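Local coordinates for YncI copper-binding domain-containing protein (Nocardia farcinica, PDB 3ESM) that is of unknown function but probably binds copper through a domain with an immunoglobulin-like fold, at residues Val20-Pro25 and Val101-Glu106; Arg57-Asp62 and Ala66-Trp71; Pro78-Gln81 and Phe85-Phe88; Glu106-Tyr109 and Arg113-Ala116. The protein carries 2 engineered substitutions. All blocks are in the same frame, centred on the assembly; numbering follows the deposited sequence.

Interaction 1: residues Val20-Pro25 and Val101-Glu106; sequences VTFRVP and VSFPAE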
loop_
_atom_site.group_PDB
_atom_site.type_symbol
_atom_site.label_atom_id
_atom_site.label_comp_id
_atom_site.label_asym_id
_atom_site.label_seq_id
_atom_site.Cartn_x
_atom_site.Cartn_y
_atom_site.Cartn_z
ATOM N N VAL A 20 8.060 -3.828 18.895
ATOM C CA VAL A 20 7.152 -2.687 18.720
ATOM C C VAL A 20 5.843 -3.166 18.145
ATOM O O VAL A 20 5.838 -3.880 17.146
ATOM C CB VAL A 20 7.770 -1.637 17.768
ATOM C CG1 VAL A 20 6.834 -0.422 17.561
ATOM C CG2 VAL A 20 9.092 -1.181 18.340
ATOM N N THR A 21 4.748 -2.801 18.799
ATOM C CA THR A 21 3.430 -3.244 18.374
ATOM C C THR A 21 2.694 -2.042 17.826
ATOM O O THR A 21 2.548 -1.041 18.529
ATOM C CB THR A 21 2.634 -3.796 19.563
ATOM O OG1 THR A 21 3.195 -5.044 19.999
ATOM C CG2 THR A 21 1.148 -3.994 19.175
ATOM N N PHE A 22 2.245 -2.123 16.570
ATOM C CA PHE A 22 1.440 -1.056 15.945
ATOM C C PHE A 22 -0.005 -1.497 15.969
ATOM O O PHE A 22 -0.335 -2.537 15.408
ATOM C CB PHE A 22 1.893 -0.795 14.503
ATOM C CG PHE A 22 3.285 -0.271 14.424
ATOM C CD1 PHE A 22 3.540 1.075 14.653
ATOM C CD2 PHE A 22 4.341 -1.122 14.156
ATOM C CE1 PHE A 22 4.840 1.560 14.611
ATOM C CE2 PHE A 22 5.664 -0.645 14.114
ATOM C CZ PHE A 22 5.909 0.689 14.359
ATOM N N ARG A 23 -0.859 -0.736 16.657
ATOM C CA ARG A 23 -2.268 -1.099 16.729
ATOM C C ARG A 23 -2.998 -0.157 15.804
ATOM O O ARG A 23 -2.957 1.063 15.986
ATOM C CB ARG A 23 -2.795 -0.972 18.154
ATOM C CG ARG A 23 -4.205 -1.506 18.315
ATOM C CD ARG A 23 -4.618 -1.535 19.787
ATOM N NE ARG A 23 -5.846 -2.295 19.950
ATOM C CZ ARG A 23 -7.011 -1.757 20.270
ATOM N NH1 ARG A 23 -7.090 -0.452 20.485
ATOM N NH2 ARG A 23 -8.091 -2.528 20.391
ATOM N N VAL A 24 -3.661 -0.736 14.807
ATOM C CA VAL A 24 -4.254 0.017 13.718
ATOM C C VAL A 24 -5.774 -0.092 13.676
ATOM O O VAL A 24 -6.308 -1.208 13.596
ATOM C CB VAL A 24 -3.738 -0.554 12.397
ATOM C CG1 VAL A 24 -4.363 0.183 11.183
ATOM C CG2 VAL A 24 -2.183 -0.515 12.398
ATOM N N PRO A 25 -6.474 1.055 13.699
ATOM C CA PRO A 25 -7.939 1.019 13.662
ATOM C C PRO A 25 -8.442 1.024 12.243
ATOM O O PRO A 25 -7.898 1.728 11.423
ATOM C CB PRO A 25 -8.324 2.365 14.261
ATOM C CG PRO A 25 -7.207 3.300 13.771
ATOM C CD PRO A 25 -5.960 2.434 13.853
ATOM N N VAL A 101 11.507 8.854 18.343
ATOM C CA VAL A 101 11.550 8.289 16.974
ATOM C C VAL A 101 10.130 8.103 16.431
ATOM O O VAL A 101 9.245 7.700 17.181
ATOM C CB VAL A 101 12.311 6.944 16.943
ATOM C CG1 VAL A 101 11.701 5.931 17.906
ATOM C CG2 VAL A 101 12.439 6.380 15.476
ATOM N N SER A 102 9.917 8.416 15.156
ATOM C CA SER A 102 8.578 8.263 14.568
ATOM C C SER A 102 8.622 7.159 13.525
ATOM O O SER A 102 9.680 6.884 12.956
ATOM C CB SER A 102 8.043 9.566 13.978
ATOM O OG SER A 102 7.841 10.485 15.088
ATOM N N PHE A 103 7.436 6.610 13.251
ATOM C CA PHE A 103 7.277 5.519 12.284
ATOM C C PHE A 103 6.151 5.863 11.322
ATOM O O PHE A 103 5.056 5.368 11.460
ATOM C CB PHE A 103 6.967 4.203 12.991
ATOM C CG PHE A 103 7.975 3.804 14.020
ATOM C CD1 PHE A 103 9.066 3.009 13.685
ATOM C CD2 PHE A 103 7.825 4.211 15.336
ATOM C CE1 PHE A 103 10.007 2.614 14.658
ATOM C CE2 PHE A 103 8.757 3.826 16.327
ATOM C CZ PHE A 103 9.856 3.030 15.981
ATOM N N PRO A 104 6.441 6.693 10.333
ATOM C CA PRO A 104 5.415 7.081 9.342
ATOM C C PRO A 104 4.803 5.787 8.768
ATOM O O PRO A 104 5.547 4.826 8.530
ATOM C CB PRO A 104 6.215 7.841 8.290
ATOM C CG PRO A 104 7.382 8.422 9.058
ATOM C CD PRO A 104 7.717 7.425 10.160
ATOM N N ALA A 105 3.485 5.744 8.584
ATOM C CA ALA A 105 2.855 4.496 8.115
ATOM C C ALA A 105 1.858 4.784 7.004
ATOM O O ALA A 105 1.373 5.920 6.865
ATOM C CB ALA A 105 2.189 3.795 9.241
ATOM N N GLU A 106 1.562 3.759 6.203
ATOM C CA GLU A 106 0.566 3.885 5.136
ATOM C C GLU A 106 -0.373 2.696 5.214
ATOM O O GLU A 106 0.090 1.552 5.190
ATOM C CB GLU A 106 1.236 3.923 3.793
ATOM C CG GLU A 106 2.217 5.078 3.681
ATOM C CD GLU A 106 1.502 6.399 3.424
ATOM O OE1 GLU A 106 0.375 6.387 2.879
ATOM O OE2 GLU A 106 2.104 7.448 3.753
#
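Phe22 drives the edge of its ring into one face of Phe103, and these two residues supply most of the 123 Å² buried between Val20-Pro25 and Val101-Glu106. The pair is T-shaped, the plane of the Phe22 ring standing at 73° to that of Phe103. The leading atom is Phe22 CZ, which lies 3.8 Å from Phe103 CG, above the plane but shifted toward the rim on the CB side. Accordingly Phe22 CE1 also reaches Phe103 CB, at 3.8 Å, and the slim edge of one ring rests partly on the root of the other side chain. Both residues hold CG anti to the carbonyl carbon, which, with each CB pointing toward the opposite segment, sends the rings into the space between the sheets. The backbones stay well apart, with 9.5 Å between Phe22 CA and Phe103 CA, so this is core packing between the two sheets of the immunoglobulin-like sandwich and not strand pairing. Strand 18-25 belongs to the four-stranded antiparallel sheet, where Phe22 pairs through its backbone with Phe88, while Phe103 sits in the short break of strand 100-109 in the other sheet; Val38 of strand 33-43 touches both side chains.

Interaction 2: residues Arg57-Asp62 and Ala66-Trp71; sequences RVDRND and AVSVTW. With SO4 (sulfate ion), chain B.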
loop_
_atom_site.group_PDB
_atom_site.type_symbol
_atom_site.label_atom_id
_atom_site.label_comp_id
_atom_site.label_asym_id
_atom_site.label_seq_id
_atom_site.Cartn_x
_atom_site.Cartn_y
_atom_site.Cartn_z
ATOM N N ARG A 57 6.928 -8.462 4.556
ATOM C CA ARG A 57 8.226 -8.269 3.907
ATOM C C ARG A 57 8.928 -7.143 4.656
ATOM O O ARG A 57 8.289 -6.166 5.056
ATOM C CB ARG A 57 8.150 -7.887 2.415
ATOM C CG ARG A 57 7.466 -6.603 2.094
ATOM C CD ARG A 57 7.431 -6.404 0.549
ATOM N NE ARG A 57 8.725 -6.000 -0.001
ATOM C CZ ARG A 57 9.432 -6.673 -0.913
ATOM N NH1 ARG A 57 8.996 -7.835 -1.431
ATOM N NH2 ARG A 57 10.586 -6.161 -1.314
ATOM N N VAL A 58 10.239 -7.287 4.808
ATOM C CA VAL A 58 11.040 -6.219 5.412
ATOM C C VAL A 58 12.011 -5.771 4.336
ATOM O O VAL A 58 12.822 -6.584 3.869
ATOM C CB VAL A 58 11.794 -6.753 6.674
ATOM C CG1 VAL A 58 12.859 -5.719 7.155
ATOM C CG2 VAL A 58 10.796 -7.078 7.776
ATOM N N ASP A 59 11.912 -4.510 3.889
ATOM C CA ASP A 59 12.778 -4.002 2.815
ATOM C C ASP A 59 14.093 -3.449 3.381
ATOM O O ASP A 59 14.119 -2.918 4.483
ATOM C CB ASP A 59 12.078 -2.928 2.007
ATOM C CG ASP A 59 11.108 -3.543 0.979
ATOM O OD1 ASP A 59 11.566 -3.837 -0.155
ATOM O OD2 ASP A 59 9.941 -3.769 1.331
ATOM N N ARG A 60 15.178 -3.594 2.630
ATOM C CA ARG A 60 16.501 -3.218 3.155
ATOM C C ARG A 60 17.180 -2.284 2.167
ATOM O O ARG A 60 16.881 -2.297 0.976
ATOM C CB ARG A 60 17.361 -4.474 3.308
ATOM C CG ARG A 60 16.738 -5.565 4.151
ATOM C CD ARG A 60 17.386 -5.595 5.504
ATOM N NE ARG A 60 16.774 -6.560 6.405
ATOM C CZ ARG A 60 17.107 -6.672 7.679
ATOM N NH1 ARG A 60 18.051 -5.888 8.172
ATOM N NH2 ARG A 60 16.494 -7.558 8.458
ATOM N N ASN A 61 18.086 -1.454 2.655
ATOM C CA ASN A 61 18.887 -0.639 1.743
ATOM C C ASN A 61 20.249 -1.291 1.478
ATOM O O ASN A 61 20.489 -2.433 1.882
ATOM C CB ASN A 61 19.041 0.782 2.286
ATOM C CG ASN A 61 19.818 0.835 3.578
ATOM O OD1 ASN A 61 20.446 -0.152 3.991
ATOM N ND2 ASN A 61 19.762 2.001 4.256
ATOM N N ASP A 62 21.140 -0.533 0.831
ATOM C CA ASP A 62 22.443 -1.046 0.396
ATOM C C ASP A 62 23.314 -1.420 1.597
ATOM O O ASP A 62 24.222 -2.264 1.497
ATOM C CB ASP A 62 23.160 0.010 -0.454
ATOM C CG ASP A 62 23.121 1.404 0.188
ATOM O OD1 ASP A 62 22.615 1.531 1.332
ATOM O OD2 ASP A 62 23.580 2.386 -0.451
ATOM N N ALA A 66 17.134 -2.271 7.667
ATOM C CA ALA A 66 15.704 -2.337 7.370
ATOM C C ALA A 66 15.125 -0.922 7.312
ATOM O O ALA A 66 15.166 -0.204 8.333
ATOM C CB ALA A 66 14.999 -3.106 8.491
ATOM N N VAL A 67 14.532 -0.582 6.169
ATOM C CA VAL A 67 13.979 0.755 5.890
ATOM C C VAL A 67 12.455 0.804 5.996
ATOM O O VAL A 67 11.865 1.883 6.172
ATOM C CB VAL A 67 14.423 1.323 4.506
ATOM C CG1 VAL A 67 15.934 1.525 4.460
ATOM C CG2 VAL A 67 14.012 0.403 3.385
ATOM N N SER A 68 11.805 -0.347 5.846
ATOM C CA SER A 68 10.359 -0.391 6.024
ATOM C C SER A 68 9.906 -1.840 6.161
ATOM O O SER A 68 10.685 -2.771 5.902
ATOM C CB SER A 68 9.645 0.242 4.836
ATOM O OG SER A 68 9.651 -0.626 3.706
ATOM N N VAL A 69 8.673 -2.014 6.611
ATOM C CA VAL A 69 8.107 -3.370 6.760
ATOM C C VAL A 69 6.692 -3.264 6.255
ATOM O O VAL A 69 6.015 -2.240 6.476
ATOM C CB VAL A 69 8.143 -3.867 8.222
ATOM C CG1 VAL A 69 7.568 -2.819 9.207
ATOM C CG2 VAL A 69 7.406 -5.219 8.360
ATOM N N THR A 70 6.238 -4.298 5.541
ATOM C CA THR A 70 4.868 -4.256 5.017
ATOM C C THR A 70 4.174 -5.557 5.342
ATOM O O THR A 70 4.761 -6.643 5.137
ATOM C CB THR A 70 4.829 -4.086 3.490
ATOM O OG1 THR A 70 5.440 -2.859 3.100
ATOM C CG2 THR A 70 3.367 -4.137 2.980
ATOM N N TRP A 71 2.970 -5.478 5.900
ATOM C CA TRP A 71 2.132 -6.684 6.104
ATOM C C TRP A 71 0.980 -6.608 5.124
ATOM O O TRP A 71 0.390 -5.534 4.942
ATOM C CB TRP A 71 1.542 -6.686 7.513
ATOM C CG TRP A 71 2.507 -6.865 8.609
ATOM C CD1 TRP A 71 2.857 -8.055 9.194
ATOM C CD2 TRP A 71 3.207 -5.834 9.324
ATOM N NE1 TRP A 71 3.749 -7.822 10.219
ATOM C CE2 TRP A 71 3.986 -6.474 10.320
ATOM C CE3 TRP A 71 3.262 -4.437 9.201
ATOM C CZ2 TRP A 71 4.773 -5.762 11.237
ATOM C CZ3 TRP A 71 4.054 -3.721 10.096
ATOM C CH2 TRP A 71 4.817 -4.385 11.091
HETATM S S SO4 B . 17.761 -9.531 11.414
HETATM O O1 SO4 B . 17.503 -10.900 10.947
HETATM O O2 SO4 B . 16.596 -8.672 11.196
HETATM O O3 SO4 B . 18.104 -9.623 12.830
HETATM O O4 SO4 B . 18.844 -8.940 10.626
HETATM O O HOH W 1 8.220 -2.920 3.264
#
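Val58 and Val69 meet on one face of an antiparallel hairpin, while Arg57 and Thr70 lie side by side on the other, pointing the same way, with Arg57 CG 3.9 Å from Thr70 CB. Val58 spreads its two methyls: CG1 packs on Ala66 CB at 3.6 Å, and CG2 meets Val69 CG2. Arg57 bends at chi3 and grips Asp59 of its own strand side-on, Arg57 NE to Asp59 OD2 at 2.9 Å and NH2 to OD1 at 2.8 Å. Both bonds are straight (167° and 175°); the oxygens lie in the guanidinium plane, while the nitrogens meet their syn sides somewhat out of the carboxylate plane. A water donates to Asp59 OD2 and Ser68 OG and bonds Thr70 OG1, which also bonds to Thr37. Between Asp59 and Arg60 the register slips by one residue, a beta bulge that leaves Val67 N bonded to Asp59 O at 2.9 Å. Beyond it, Ala66 CB lies over one face of the Arg60 guanidinium, whose NH1 bonds to Arg44 O and whose NH2 meets a sulfate, probably from the crystallisation liquor. Strand 66-73 runs between 54-60 and 33-43, Ala46 of strand 45-48 touches Val58 and Ala66, and Ser110 of the second subunit accepts a bond from Ser68 OG.

Interaction 3: residues Pro78-Gln81 and Phe85-Phe88; sequences PGVQ and FQRF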
loop_
_atom_site.group_PDB
_atom_site.type_symbol
_atom_site.label_atom_id
_atom_site.label_comp_id
_atom_site.label_asym_id
_atom_site.label_seq_id
_atom_site.Cartn_x
_atom_site.Cartn_y
_atom_site.Cartn_z
ATOM N N PRO A 78 -10.299 -11.431 4.520
ATOM C CA PRO A 78 -11.025 -10.191 4.231
ATOM C C PRO A 78 -10.365 -8.948 4.860
ATOM O O PRO A 78 -10.865 -7.833 4.644
ATOM C CB PRO A 78 -12.380 -10.425 4.908
ATOM C CG PRO A 78 -12.082 -11.346 6.022
ATOM C CD PRO A 78 -11.051 -12.279 5.470
ATOM N N GLY A 79 -9.307 -9.129 5.645
ATOM C CA GLY A 79 -8.635 -8.007 6.320
ATOM C C GLY A 79 -9.368 -7.519 7.562
ATOM O O GLY A 79 -10.317 -8.164 8.035
ATOM N N VAL A 80 -8.917 -6.404 8.133
ATOM C CA VAL A 80 -9.427 -5.960 9.423
ATOM C C VAL A 80 -10.729 -5.211 9.232
ATOM O O VAL A 80 -10.790 -4.199 8.522
ATOM C CB VAL A 80 -8.398 -5.055 10.124
ATOM C CG1 VAL A 80 -8.874 -4.686 11.559
ATOM C CG2 VAL A 80 -7.016 -5.714 10.107
ATOM N N GLN A 81 -11.802 -5.729 9.835
ATOM C CA GLN A 81 -13.141 -5.219 9.521
ATOM C C GLN A 81 -13.459 -3.836 10.112
ATOM O O GLN A 81 -12.870 -3.434 11.119
ATOM C CB GLN A 81 -14.192 -6.255 9.941
ATOM C CG GLN A 81 -14.071 -7.574 9.196
ATOM C CD GLN A 81 -14.164 -7.354 7.714
ATOM O OE1 GLN A 81 -15.157 -6.824 7.220
ATOM N NE2 GLN A 81 -13.109 -7.713 6.989
ATOM N N PHE A 85 -9.684 -3.385 15.399
ATOM C CA PHE A 85 -8.284 -2.986 15.450
ATOM C C PHE A 85 -7.460 -4.217 15.140
ATOM O O PHE A 85 -7.908 -5.344 15.345
ATOM C CB PHE A 85 -7.938 -2.503 16.870
ATOM C CG PHE A 85 -8.630 -1.218 17.262
ATOM C CD1 PHE A 85 -7.925 -0.030 17.310
ATOM C CD2 PHE A 85 -9.981 -1.205 17.575
ATOM C CE1 PHE A 85 -8.559 1.151 17.659
ATOM C CE2 PHE A 85 -10.617 -0.035 17.925
ATOM C CZ PHE A 85 -9.906 1.147 17.971
ATOM N N GLN A 86 -6.240 -4.030 14.661
ATOM C CA GLN A 86 -5.341 -5.168 14.490
ATOM C C GLN A 86 -3.955 -4.755 14.945
ATOM O O GLN A 86 -3.546 -3.625 14.668
ATOM C CB GLN A 86 -5.275 -5.562 13.010
ATOM C CG GLN A 86 -4.160 -6.543 12.697
ATOM C CD GLN A 86 -4.484 -7.910 13.205
ATOM O OE1 GLN A 86 -5.588 -8.425 12.957
ATOM N NE2 GLN A 86 -3.549 -8.519 13.929
ATOM N N ARG A 87 -3.240 -5.664 15.614
ATOM C CA ARG A 87 -1.843 -5.432 15.978
ATOM C C ARG A 87 -0.878 -5.995 14.933
ATOM O O ARG A 87 -1.081 -7.092 14.395
ATOM C CB ARG A 87 -1.522 -6.043 17.345
ATOM C CG ARG A 87 -2.248 -5.433 18.525
ATOM C CD ARG A 87 -1.916 -6.258 19.784
ATOM N NE ARG A 87 -2.022 -7.691 19.487
ATOM C CZ ARG A 87 -0.987 -8.533 19.399
ATOM N NH1 ARG A 87 0.257 -8.105 19.611
ATOM N NH2 ARG A 87 -1.194 -9.820 19.111
ATOM N N PHE A 88 0.151 -5.223 14.626
ATOM C CA PHE A 88 1.183 -5.635 13.687
ATOM C C PHE A 88 2.466 -5.476 14.491
ATOM O O PHE A 88 2.762 -4.370 14.986
ATOM C CB PHE A 88 1.192 -4.683 12.493
ATOM C CG PHE A 88 -0.042 -4.762 11.651
ATOM C CD1 PHE A 88 -0.120 -5.665 10.599
ATOM C CD2 PHE A 88 -1.124 -3.923 11.907
ATOM C CE1 PHE A 88 -1.263 -5.739 9.814
ATOM C CE2 PHE A 88 -2.268 -3.998 11.121
ATOM C CZ PHE A 88 -2.327 -4.906 10.088
#
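Val80 presses both its methyls against the start of strand 85-93, and nearly all of the contact between Pro78-Gln81 and Phe85-Phe88 passes through this one side chain. The loop that carries it leads from strand 66-73 of one sheet to strand 85-93 of the other, and Val80 is tied there by its backbone to Thr33 and by its carbonyl to Thr26 OG1. Its CB points toward the strand, and with CG1 anti to the backbone N (chi1 -175°) the two branches divide the work. The tight part is CG2, which meets Gln86 CB at 3.4 Å and Gln86 CG at 3.9 Å as the two side chains pass at a slant. CG1 settles less closely on the backbone, 3.9 Å from Phe85 C. The nearest alpha carbons, Val80 CA and Gln86 CA, are 6.6 Å apart, wider than a paired strand would allow.

Away from the valine the contact is loose. The CB of Phe85 points away from the loop; its ring forms a cation-pi contact with Arg23. The partly exposed Gln81 folds back on its own segment, where Gln81 NE2 donates to Gly79 O from above the carbonyl plane. Gln86 bends at chi2, and its NE2 reaches Arg87 O at 2.9 Å in a nearly straight bond of 176°.

Both NE2 donors are thus spent within their own segments, and it is mainly Gln86 CB and CG that meet the valine: the segments join by apolar packing, without a hydrogen bond or charge pair between them.

Interaction 4: residues Glu106-Tyr109 and Arg113-Ala116; sequences EQTY and RVVA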
loop_
_atom_site.group_PDB
_atom_site.type_symbol
_atom_site.label_atom_id
_atom_site.label_comp_id
_atom_site.label_asym_id
_atom_site.label_seq_id
_atom_site.Cartn_x
_atom_site.Cartn_y
_atom_site.Cartn_z
ATOM N N GLU A 106 1.562 3.759 6.203
ATOM C CA GLU A 106 0.566 3.885 5.136
ATOM C C GLU A 106 -0.373 2.696 5.214
ATOM O O GLU A 106 0.090 1.552 5.190
ATOM C CB GLU A 106 1.236 3.923 3.793
ATOM C CG GLU A 106 2.217 5.078 3.681
ATOM C CD GLU A 106 1.502 6.399 3.424
ATOM O OE1 GLU A 106 0.375 6.387 2.879
ATOM O OE2 GLU A 106 2.104 7.448 3.753
ATOM N N GLN A 107 -1.671 2.985 5.366
ATOM C CA GLN A 107 -2.687 1.940 5.636
ATOM C C GLN A 107 -3.572 1.772 4.415
ATOM O O GLN A 107 -4.246 2.712 4.010
ATOM C CB GLN A 107 -3.552 2.394 6.826
ATOM C CG GLN A 107 -4.652 1.418 7.259
ATOM C CD GLN A 107 -5.544 2.044 8.349
ATOM O OE1 GLN A 107 -5.298 3.183 8.749
ATOM N NE2 GLN A 107 -6.544 1.303 8.837
ATOM N N THR A 108 -3.627 0.564 3.845
ATOM C CA THR A 108 -4.419 0.338 2.662
ATOM C C THR A 108 -5.752 -0.279 3.033
ATOM O O THR A 108 -5.784 -1.231 3.847
ATOM C CB THR A 108 -3.692 -0.652 1.703
ATOM O OG1 THR A 108 -2.449 -0.081 1.234
ATOM C CG2 THR A 108 -4.578 -0.985 0.525
ATOM N N TYR A 109 -6.823 0.223 2.397
ATOM C CA TYR A 109 -8.177 -0.315 2.582
ATOM C C TYR A 109 -8.643 -1.081 1.373
ATOM O O TYR A 109 -8.155 -0.852 0.264
ATOM C CB TYR A 109 -9.153 0.822 2.816
ATOM C CG TYR A 109 -9.094 1.369 4.222
ATOM C CD1 TYR A 109 -10.036 0.982 5.165
ATOM C CD2 TYR A 109 -8.132 2.304 4.591
ATOM C CE1 TYR A 109 -10.030 1.496 6.424
ATOM C CE2 TYR A 109 -8.132 2.849 5.867
ATOM C CZ TYR A 109 -9.088 2.432 6.778
ATOM O OH TYR A 109 -9.126 2.929 8.072
ATOM N N ARG A 113 -8.447 2.893 -1.209
ATOM C CA ARG A 113 -7.892 4.069 -0.523
ATOM C C ARG A 113 -6.664 3.702 0.324
ATOM O O ARG A 113 -6.585 2.604 0.857
ATOM C CB ARG A 113 -8.956 4.725 0.375
ATOM C CG ARG A 113 -10.189 5.211 -0.398
ATOM C CD ARG A 113 -11.188 5.949 0.556
ATOM N NE ARG A 113 -11.867 5.036 1.487
ATOM C CZ ARG A 113 -11.557 4.885 2.781
ATOM N NH1 ARG A 113 -10.581 5.594 3.349
ATOM N NH2 ARG A 113 -12.234 4.017 3.522
ATOM N N VAL A 114 -5.732 4.642 0.451
ATOM C CA VAL A 114 -4.582 4.456 1.334
ATOM C C VAL A 114 -4.526 5.682 2.216
ATOM O O VAL A 114 -4.521 6.827 1.677
ATOM C CB VAL A 114 -3.262 4.274 0.556
ATOM C CG1 VAL A 114 -2.078 4.193 1.533
ATOM C CG2 VAL A 114 -3.307 3.010 -0.347
ATOM N N VAL A 115 -4.511 5.454 3.524
ATOM C CA VAL A 115 -4.426 6.525 4.512
ATOM C C VAL A 115 -3.008 6.696 5.012
ATOM O O VAL A 115 -2.377 5.733 5.468
ATOM C CB VAL A 115 -5.365 6.290 5.679
ATOM C CG1 VAL A 115 -5.183 7.386 6.717
ATOM C CG2 VAL A 115 -6.808 6.221 5.192
ATOM N N ALA A 116 -2.507 7.937 4.924
ATOM C CA ALA A 116 -1.139 8.262 5.357
ATOM C C ALA A 116 -1.138 8.660 6.819
ATOM O O ALA A 116 -1.907 9.556 7.217
ATOM C CB ALA A 116 -0.579 9.399 4.515
HETATM O O HOH W 2 -1.295 7.949 1.392
#
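Glu106-Tyr109 and Arg113-Ala116 run antiparallel, 159° between strand directions and 4.5 Å between axes at closest approach, with Gln107 and Val115 as the hydrogen-bonded pair. They form a beta hairpin in the larger sheet of this immunoglobulin-like fold. Gln107 and Val115 exchange two backbone bonds of 2.8 Å each, N to O in both directions, and Tyr109 N adds a third to Arg113 O.

On the Tyr109 face, Arg113 swings its guanidinium over the phenol ring in a cation-pi contact: Arg113 CZ lies 4.7 Å from the centroid of the Tyr109 ring and 17° off the normal. The two planes are inclined by 32°, so this is no flat stack, and NH2 sits toward the rim near CD1. A bend at chi3 brings the group there, and Asp111 holds its NE by a salt bridge. From the partner strand Val115 CG2 touches Tyr109 CE2 at 3.7 Å, while the phenol OH bonds to the backbone N of Glu27. Gln107 stretches out on this side to Thr33, Pro25 and Trp117.

The opposite face carries Thr108, Val114, Glu106 and Ala116, and the second subunit packs on part of it through its own Glu106, Val114 and Thr37. Thr108 OG1 lies 3.6 Å from Val114 CG2. Glu106 bends at chi2 and lays its carboxylate across the neighbouring strand, Glu106 OE1 beside Val114 CG1 at 3.6 Å and OE2 at 3.4 Å from Ala116 CB.

Overall arrangement
From the N terminus, Val20-Pro25 opens the longest loop, which interaction 1 closes only at Val101-Glu106, joining the two sheets through their core. Interactions 2 and 3 both nest inside it, in series: the first closes the hairpin of strands 54-60 and 66-73, the second folds the following loop onto strand 85-93. Interaction 4 begins on Glu106, the residue where interaction 1 ends, and closes the next hairpin. Nothing crosses. Backbone bonds tie interactions 1 and 3 within the four-stranded sheet, and Trp71 against Phe88 links interactions 2 and 3 between sheets. Interactions 2 and 4, about 18 Å apart between centres, share the larger sheet and both meet the second subunit.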